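PDB 2AZ4: metallo-beta-lactamase domain-containing protein from Enterococcus faecalis, which binds two zinc ions in a metallo-beta-lactamase fold and may act as an RNA-binding exonuclease, although its function has not been established. Local coordinates for residues Q255-G260 against W330-Q335; G342-H347 against D371-R376. One frame throughout, in Å; residues are numbered along the deposited sequence.

Interaction 1: residues Q255-G260 against W330-Q335; sequences QITFNG and WQVVNQ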
ATOM      1  N   GLN A 255     -29.418  -5.859  10.645  1.00 19.98           N
ATOM      2  CA  GLN A 255     -28.196  -6.455  10.146  1.00 19.36           C
ATOM      3  C   GLN A 255     -27.218  -5.339   9.818  1.00 18.08           C
ATOM      4  O   GLN A 255     -27.580  -4.364   9.152  1.00 18.39           O
ATOM      5  CB  GLN A 255     -28.460  -7.321   8.918  1.00 19.27           C
ATOM      6  CG  GLN A 255     -27.198  -7.950   8.345  1.00 19.51           C
ATOM      7  CD  GLN A 255     -27.525  -9.002   7.290  1.00 20.82           C
ATOM      8  OE1 GLN A 255     -27.925  -8.666   6.199  1.00 24.38           O
ATOM      9  NE2 GLN A 255     -27.336 -10.269   7.621  1.00 23.06           N
ATOM     10  N   ILE A 256     -25.997  -5.459  10.334  1.00 17.59           N
ATOM     11  CA  ILE A 256     -24.915  -4.528   9.960  1.00 17.89           C
ATOM     12  C   ILE A 256     -23.680  -5.300   9.511  1.00 16.65           C
ATOM     13  O   ILE A 256     -23.207  -6.178  10.223  1.00 16.13           O
ATOM     14  CB  ILE A 256     -24.500  -3.596  11.113  1.00 17.29           C
ATOM     15  CG1 ILE A 256     -25.741  -2.940  11.752  1.00 19.38           C
ATOM     16  CG2 ILE A 256     -23.499  -2.530  10.584  1.00 18.29           C
ATOM     17  CD1 ILE A 256     -25.422  -2.111  12.991  1.00 18.78           C
ATOM     18  N   THR A 257     -23.155  -4.932   8.348  1.00 16.87           N
ATOM     19  CA  THR A 257     -21.981  -5.584   7.783  1.00 17.32           C
ATOM     20  C   THR A 257     -21.022  -4.518   7.285  1.00 16.82           C
ATOM     21  O   THR A 257     -21.400  -3.353   7.152  1.00 17.22           O
ATOM     22  CB  THR A 257     -22.362  -6.551   6.628  1.00 17.74           C
ATOM     23  OG1 THR A 257     -23.032  -5.823   5.605  1.00 18.09           O
ATOM     24  CG2 THR A 257     -23.292  -7.650   7.125  1.00 18.96           C
ATOM     25  N   PHE A 258     -19.789  -4.907   6.999  1.00 15.91           N
ATOM     26  CA  PHE A 258     -18.809  -3.948   6.543  1.00 15.25           C
ATOM     27  C   PHE A 258     -17.760  -4.667   5.721  1.00 14.97           C
ATOM     28  O   PHE A 258     -17.754  -5.896   5.650  1.00 15.31           O
ATOM     29  CB  PHE A 258     -18.159  -3.246   7.751  1.00 15.22           C
ATOM     30  CG  PHE A 258     -17.112  -4.082   8.448  1.00 15.34           C
ATOM     31  CD1 PHE A 258     -15.767  -3.791   8.292  1.00 14.50           C
ATOM     32  CD2 PHE A 258     -17.477  -5.177   9.233  1.00 17.86           C
ATOM     33  CE1 PHE A 258     -14.793  -4.572   8.922  1.00 17.13           C
ATOM     34  CE2 PHE A 258     -16.506  -5.970   9.867  1.00 17.25           C
ATOM     35  CZ  PHE A 258     -15.175  -5.660   9.715  1.00 18.55           C
ATOM     36  N   ASN A 259     -16.859  -3.900   5.123  1.00 15.03           N
ATOM     37  CA  ASN A 259     -15.640  -4.465   4.556  1.00 16.03           C
ATOM     38  C   ASN A 259     -14.561  -3.405   4.537  1.00 16.48           C
ATOM     39  O   ASN A 259     -14.862  -2.205   4.570  1.00 17.17           O
ATOM     40  CB  ASN A 259     -15.887  -5.074   3.178  1.00 15.05           C
ATOM     41  CG  ASN A 259     -14.750  -6.033   2.726  1.00 15.91           C
ATOM     42  OD1 ASN A 259     -13.927  -6.481   3.517  1.00 18.35           O
ATOM     43  ND2 ASN A 259     -14.724  -6.332   1.452  1.00 16.96           N
ATOM     44  N   GLY A 260     -13.305  -3.845   4.520  1.00 16.47           N
ATOM     45  CA  GLY A 260     -12.190  -2.925   4.470  1.00 16.87           C
ATOM     46  C   GLY A 260     -11.138  -3.550   3.580  1.00 17.09           C
ATOM     47  O   GLY A 260     -11.352  -4.619   3.003  1.00 17.21           O
ATOM     48  N   TRP A 330     -20.407  -8.056  10.984  1.00 17.65           N
ATOM     49  CA  TRP A 330     -19.584  -9.001  10.221  1.00 16.61           C
ATOM     50  C   TRP A 330     -19.084  -8.522   8.866  1.00 15.95           C
ATOM     51  O   TRP A 330     -19.679  -7.665   8.234  1.00 16.25           O
ATOM     52  CB  TRP A 330     -20.242 -10.374  10.105  1.00 16.50           C
ATOM     53  CG  TRP A 330     -21.614 -10.452   9.404  1.00 16.63           C
ATOM     54  CD1 TRP A 330     -22.834 -10.187   9.966  1.00 17.89           C
ATOM     55  CD2 TRP A 330     -21.879 -10.907   8.063  1.00 15.55           C
ATOM     56  NE1 TRP A 330     -23.847 -10.424   9.046  1.00 17.34           N
ATOM     57  CE2 TRP A 330     -23.285 -10.856   7.869  1.00 16.79           C
ATOM     58  CE3 TRP A 330     -21.063 -11.325   6.997  1.00 14.50           C
ATOM     59  CZ2 TRP A 330     -23.897 -11.226   6.650  1.00 15.65           C
ATOM     60  CZ3 TRP A 330     -21.676 -11.682   5.759  1.00 16.14           C
ATOM     61  CH2 TRP A 330     -23.078 -11.644   5.615  1.00 17.18           C
ATOM     62  N   GLN A 331     -17.961  -9.080   8.438  1.00 15.96           N
ATOM     63  CA  GLN A 331     -17.309  -8.627   7.223  1.00 15.52           C
ATOM     64  C   GLN A 331     -17.936  -9.353   6.034  1.00 15.33           C
ATOM     65  O   GLN A 331     -17.786 -10.575   5.892  1.00 14.64           O
ATOM     66  CB  GLN A 331     -15.804  -8.912   7.306  1.00 16.32           C
ATOM     67  CG  GLN A 331     -15.002  -8.650   6.011  1.00 14.63           C
ATOM     68  CD  GLN A 331     -13.549  -9.113   6.096  1.00 15.64           C
ATOM     69  OE1 GLN A 331     -13.210  -9.919   6.950  1.00 15.22           O
ATOM     70  NE2 GLN A 331     -12.683  -8.613   5.183  1.00 15.22           N
ATOM     71  N   VAL A 332     -18.627  -8.624   5.167  1.00 14.81           N
ATOM     72  CA  VAL A 332     -19.196  -9.262   3.955  1.00 15.08           C
ATOM     73  C   VAL A 332     -18.265  -8.997   2.773  1.00 15.34           C
ATOM     74  O   VAL A 332     -17.844  -7.856   2.555  1.00 14.78           O
ATOM     75  CB  VAL A 332     -20.647  -8.786   3.660  1.00 15.25           C
ATOM     76  CG1 VAL A 332     -20.711  -7.259   3.539  1.00 14.74           C
ATOM     77  CG2 VAL A 332     -21.224  -9.460   2.404  1.00 14.52           C
ATOM     78  N   VAL A 333     -17.929 -10.055   2.029  1.00 16.16           N
ATOM     79  CA  VAL A 333     -16.951  -9.966   0.934  1.00 16.84           C
ATOM     80  C   VAL A 333     -17.494 -10.367  -0.455  1.00 16.79           C
ATOM     81  O   VAL A 333     -16.861 -10.104  -1.488  1.00 16.80           O
ATOM     82  CB  VAL A 333     -15.675 -10.786   1.257  1.00 17.61           C
ATOM     83  CG1 VAL A 333     -15.000 -10.242   2.516  1.00 18.11           C
ATOM     84  CG2 VAL A 333     -16.000 -12.302   1.412  1.00 17.48           C
ATOM     85  N   ASN A 334     -18.641 -11.044  -0.463  1.00 17.63           N
ATOM     86  CA  ASN A 334     -19.334 -11.477  -1.661  1.00 17.96           C
ATOM     87  C   ASN A 334     -20.751 -11.960  -1.314  1.00 17.56           C
ATOM     88  O   ASN A 334     -21.200 -11.789  -0.197  1.00 17.34           O
ATOM     89  CB  ASN A 334     -18.552 -12.573  -2.410  1.00 18.56           C
ATOM     90  CG  ASN A 334     -18.401 -13.863  -1.587  1.00 19.82           C
ATOM     91  OD1 ASN A 334     -18.943 -13.996  -0.483  1.00 20.48           O
ATOM     92  ND2 ASN A 334     -17.662 -14.820  -2.135  1.00 21.91           N
ATOM     93  N   GLN A 335     -21.436 -12.550  -2.292  1.00 17.44           N
ATOM     94  CA  GLN A 335     -22.839 -12.958  -2.173  1.00 17.44           C
ATOM     95  C   GLN A 335     -23.703 -11.874  -1.558  1.00 17.00           C
ATOM     96  O   GLN A 335     -24.434 -12.138  -0.610  1.00 16.56           O
ATOM     97  CB  GLN A 335     -22.982 -14.266  -1.374  1.00 17.12           C
ATOM     98  CG  GLN A 335     -22.435 -15.475  -2.099  1.00 18.48           C
ATOM     99  CD  GLN A 335     -22.920 -16.779  -1.468  1.00 19.21           C
ATOM    100  OE1 GLN A 335     -24.099 -17.163  -1.607  1.00 16.65           O
ATOM    101  NE2 GLN A 335     -22.028 -17.444  -0.743  1.00 16.88           N
TER
HETATM  102  O   HOH W   1     -17.295  -5.442   0.271  1.00 25.30           O
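F258 spends both its backbone polar groups on segment 330-335: its N donates to W330 O at 3.0 Å, and its O accepts V332 N at 2.9 Å. The parallel pairing is looser at its start, where W330 N reaches I256 O by a weak 3.5 Å bond. T257 and N259, alternating with F258, direct their backbone bonds to strand 344-348 instead. At the end of the pairing side chains add to it. The amide of Q331 gives NE2 to N259 OD1 at 3.0 Å, nearly straight (165°) and with the acceptor in its own plane; its other end, OE1, is taken by E282 N. N259 OD1 also receives a weak bond from G260 N, while N259 ND2 donates to a water that weakly bridges to V332 O. With CG set between its backbone N and carbonyl carbon (chi1 60°), W330 lays its indole beside T257, whose CG2 sits over the five-membered ring, 3.5 Å from the centroid. Q255 NE2 comes to the indole edge, and Q255 OE1 is bonded to Q340 N. Bonds at both ends of the Q331 amide would fix which way round it lies, while T257 and W330 meet through a CH-pi contact.

Interaction 2: residues G342-H347 against D371-R376; sequences GSLYIH and DITFVR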
ATOM      1  N   GLY A 342     -33.200  -3.809   3.866  1.00 23.28           N
ATOM      2  CA  GLY A 342     -33.233  -2.803   4.918  1.00 23.03           C
ATOM      3  C   GLY A 342     -32.003  -2.789   5.815  1.00 22.38           C
ATOM      4  O   GLY A 342     -31.942  -2.025   6.794  1.00 22.40           O
ATOM      5  N   SER A 343     -31.026  -3.639   5.515  1.00 21.08           N
ATOM      6  CA  SER A 343     -29.831  -3.704   6.364  1.00 19.92           C
ATOM      7  C   SER A 343     -28.835  -2.555   6.055  1.00 20.15           C
ATOM      8  O   SER A 343     -29.053  -1.738   5.144  1.00 19.91           O
ATOM      9  CB  SER A 343     -29.177  -5.084   6.256  1.00 19.07           C
ATOM     10  OG  SER A 343     -28.595  -5.260   4.982  1.00 17.14           O
ATOM     11  N   LEU A 344     -27.751  -2.500   6.832  1.00 20.01           N
ATOM     12  CA  LEU A 344     -26.756  -1.441   6.716  1.00 19.26           C
ATOM     13  C   LEU A 344     -25.432  -2.059   6.309  1.00 18.85           C
ATOM     14  O   LEU A 344     -25.011  -3.040   6.892  1.00 19.44           O
ATOM     15  CB  LEU A 344     -26.608  -0.714   8.054  1.00 19.37           C
ATOM     16  CG  LEU A 344     -25.596   0.444   8.184  1.00 18.80           C
ATOM     17  CD1 LEU A 344     -25.894   1.574   7.189  1.00 16.66           C
ATOM     18  CD2 LEU A 344     -25.562   0.951   9.660  1.00 18.74           C
ATOM     19  N   TYR A 345     -24.804  -1.501   5.286  1.00 18.76           N
ATOM     20  CA  TYR A 345     -23.473  -1.939   4.866  1.00 17.92           C
ATOM     21  C   TYR A 345     -22.512  -0.751   4.906  1.00 17.66           C
ATOM     22  O   TYR A 345     -22.771   0.293   4.328  1.00 17.57           O
ATOM     23  CB  TYR A 345     -23.509  -2.576   3.470  1.00 17.94           C
ATOM     24  CG  TYR A 345     -22.124  -2.761   2.869  1.00 16.55           C
ATOM     25  CD1 TYR A 345     -21.241  -3.721   3.383  1.00 15.80           C
ATOM     26  CD2 TYR A 345     -21.683  -1.960   1.819  1.00 17.50           C
ATOM     27  CE1 TYR A 345     -19.957  -3.881   2.841  1.00 14.74           C
ATOM     28  CE2 TYR A 345     -20.398  -2.123   1.277  1.00 15.13           C
ATOM     29  CZ  TYR A 345     -19.553  -3.076   1.801  1.00 13.79           C
ATOM     30  OH  TYR A 345     -18.286  -3.232   1.284  1.00 18.04           O
ATOM     31  N   ILE A 346     -21.390  -0.937   5.585  1.00 18.17           N
ATOM     32  CA  ILE A 346     -20.410   0.119   5.769  1.00 17.69           C
ATOM     33  C   ILE A 346     -19.201  -0.201   4.914  1.00 17.10           C
ATOM     34  O   ILE A 346     -18.517  -1.196   5.132  1.00 16.71           O
ATOM     35  CB  ILE A 346     -20.022   0.275   7.246  1.00 18.27           C
ATOM     36  CG1 ILE A 346     -21.264   0.649   8.071  1.00 17.52           C
ATOM     37  CG2 ILE A 346     -18.912   1.321   7.396  1.00 17.72           C
ATOM     38  CD1 ILE A 346     -21.155   0.195   9.536  1.00 17.87           C
ATOM     39  N   HIS A 347     -18.988   0.641   3.910  1.00 16.86           N
ATOM     40  CA  HIS A 347     -17.921   0.457   2.946  1.00 17.05           C
ATOM     41  C   HIS A 347     -16.720   1.286   3.389  1.00 16.96           C
ATOM     42  O   HIS A 347     -16.734   2.510   3.281  1.00 17.24           O
ATOM     43  CB  HIS A 347     -18.413   0.907   1.569  1.00 16.83           C
ATOM     44  CG  HIS A 347     -17.637   0.321   0.436  1.00 17.16           C
ATOM     45  ND1 HIS A 347     -16.980   1.093  -0.495  1.00 21.01           N
ATOM     46  CD2 HIS A 347     -17.380  -0.964   0.110  1.00 15.47           C
ATOM     47  CE1 HIS A 347     -16.384   0.308  -1.375  1.00 18.17           C
ATOM     48  NE2 HIS A 347     -16.603  -0.946  -1.023  1.00 20.53           N
ATOM     49  N   ASP A 371     -32.703  -2.445  -1.032  1.00 32.41           N
ATOM     50  CA  ASP A 371     -32.978  -1.492   0.060  1.00 32.21           C
ATOM     51  C   ASP A 371     -31.908  -1.632   1.173  1.00 31.09           C
ATOM     52  O   ASP A 371     -32.214  -1.555   2.360  1.00 31.13           O
ATOM     53  CB  ASP A 371     -34.394  -1.731   0.619  1.00 32.76           C
ATOM     54  CG  ASP A 371     -34.963  -0.526   1.368  1.00 35.79           C
ATOM     55  OD1 ASP A 371     -34.680   0.634   0.971  1.00 38.50           O
ATOM     56  OD2 ASP A 371     -35.716  -0.745   2.360  1.00 39.06           O
ATOM     57  N   ILE A 372     -30.661  -1.878   0.777  1.00 29.77           N
ATOM     58  CA  ILE A 372     -29.541  -1.908   1.737  1.00 28.43           C
ATOM     59  C   ILE A 372     -28.939  -0.512   1.750  1.00 27.56           C
ATOM     60  O   ILE A 372     -28.529  -0.008   0.698  1.00 27.86           O
ATOM     61  CB  ILE A 372     -28.480  -2.975   1.360  1.00 28.39           C
ATOM     62  CG1 ILE A 372     -29.106  -4.383   1.337  1.00 27.79           C
ATOM     63  CG2 ILE A 372     -27.273  -2.947   2.324  1.00 28.29           C
ATOM     64  CD1 ILE A 372     -28.188  -5.448   0.735  1.00 28.15           C
ATOM     65  N   THR A 373     -28.946   0.140   2.913  1.00 26.57           N
ATOM     66  CA  THR A 373     -28.281   1.435   3.068  1.00 26.18           C
ATOM     67  C   THR A 373     -26.751   1.306   2.927  1.00 25.89           C
ATOM     68  O   THR A 373     -26.108   0.553   3.665  1.00 26.71           O
ATOM     69  CB  THR A 373     -28.622   2.099   4.403  1.00 26.66           C
ATOM     70  OG1 THR A 373     -30.047   2.251   4.515  1.00 27.74           O
ATOM     71  CG2 THR A 373     -27.937   3.471   4.525  1.00 24.93           C
ATOM     72  N   PHE A 374     -26.189   2.034   1.974  1.00 24.50           N
ATOM     73  CA  PHE A 374     -24.751   2.025   1.722  1.00 23.24           C
ATOM     74  C   PHE A 374     -24.148   3.256   2.388  1.00 23.23           C
ATOM     75  O   PHE A 374     -24.640   4.385   2.197  1.00 22.67           O
ATOM     76  CB  PHE A 374     -24.500   2.089   0.225  1.00 22.61           C
ATOM     77  CG  PHE A 374     -23.057   2.294  -0.159  1.00 22.19           C
ATOM     78  CD1 PHE A 374     -22.223   1.200  -0.386  1.00 20.26           C
ATOM     79  CD2 PHE A 374     -22.540   3.570  -0.330  1.00 21.18           C
ATOM     80  CE1 PHE A 374     -20.909   1.368  -0.759  1.00 20.69           C
ATOM     81  CE2 PHE A 374     -21.195   3.747  -0.719  1.00 20.73           C
ATOM     82  CZ  PHE A 374     -20.392   2.637  -0.929  1.00 20.60           C
ATOM     83  N   VAL A 375     -23.095   3.032   3.172  1.00 22.89           N
ATOM     84  CA  VAL A 375     -22.403   4.124   3.839  1.00 23.24           C
ATOM     85  C   VAL A 375     -20.935   4.059   3.519  1.00 23.05           C
ATOM     86  O   VAL A 375     -20.278   3.064   3.801  1.00 22.61           O
ATOM     87  CB  VAL A 375     -22.651   4.130   5.368  1.00 24.00           C
ATOM     88  CG1 VAL A 375     -21.815   5.218   6.047  1.00 23.93           C
ATOM     89  CG2 VAL A 375     -24.117   4.384   5.648  1.00 24.14           C
ATOM     90  N   ARG A 376     -20.437   5.126   2.905  1.00 22.67           N
ATOM     91  CA  ARG A 376     -19.031   5.274   2.654  1.00 23.00           C
ATOM     92  C   ARG A 376     -18.334   5.821   3.904  1.00 23.17           C
ATOM     93  O   ARG A 376     -18.589   6.954   4.345  1.00 23.06           O
ATOM     94  CB  ARG A 376     -18.794   6.174   1.448  1.00 23.38           C
ATOM     95  CG  ARG A 376     -17.358   6.104   0.940  1.00 26.29           C
ATOM     96  CD  ARG A 376     -17.147   6.909  -0.330  1.00 29.33           C
ATOM     97  NE  ARG A 376     -15.714   7.000  -0.602  1.00 32.34           N
ATOM     98  CZ  ARG A 376     -15.028   6.098  -1.301  1.00 33.82           C
ATOM     99  NH1 ARG A 376     -15.654   5.045  -1.822  1.00 32.41           N
ATOM    100  NH2 ARG A 376     -13.717   6.250  -1.478  1.00 33.96           N
TER
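The beta-alpha-beta unit of strand 344-348, helix 358-369 and strand 373-376 brings its two strands together here, parallel and at 22° to each other. Their bonds form a regular ladder: T373 N to S343 O, Y345 N to T373 O at 2.9 Å, V375 N to Y345 O, and H347 N to V375 O at 2.7 Å. Ahead of it G342 N makes a weak bond to D371 O. D371, with positive phi, closes the helix as the C-prime residue of a Schellman motif, so the chain turns from helix directly into the pairing. Y345, H347 and F374 share one face. F374 CD1 meets the rim of the Y345 ring in its plane, 3.9 Å from CD2, and F374 CE1 comes within 3.4 Å of H347 CB; the H347 and F374 rings are oblique, 39° apart. F374 also packs on Y360, L364 and L367 of the helix, which covers this face. On the opposite face, with CG anti to its backbone N (chi1 179°), L344 carries CD1 past its register partner T373 to V375 CG2 at 3.7 Å. T373 OG1 is held by R254. Adjacent parallel strands joined through a helix packed on their sheet are the hallmark of the beta-alpha-beta crossover.

Interactions 1 and 2 lie in one six-stranded parallel sheet, their centres about 10 Å apart, and are joined by the pairing of strands 256-260 and 344-348. Q255 O and L344 N, at 3.0 Å, and T257 O and I346 N, at 2.9 Å, probably form hydrogen bonds, so the sheet runs unbroken from 328-331 through 256-260 and 344-348 to the edge strand 373-376. Neither contact touches the two-zinc site formed by H92, H94, D96, H97, H167, D189 and H404. In sequence the sheet falls between strands 212-216 and 399-403 of the zinc-binding fold, a topology consistent with the inserted beta-CASP domain of metallo-beta-lactamase nucleases.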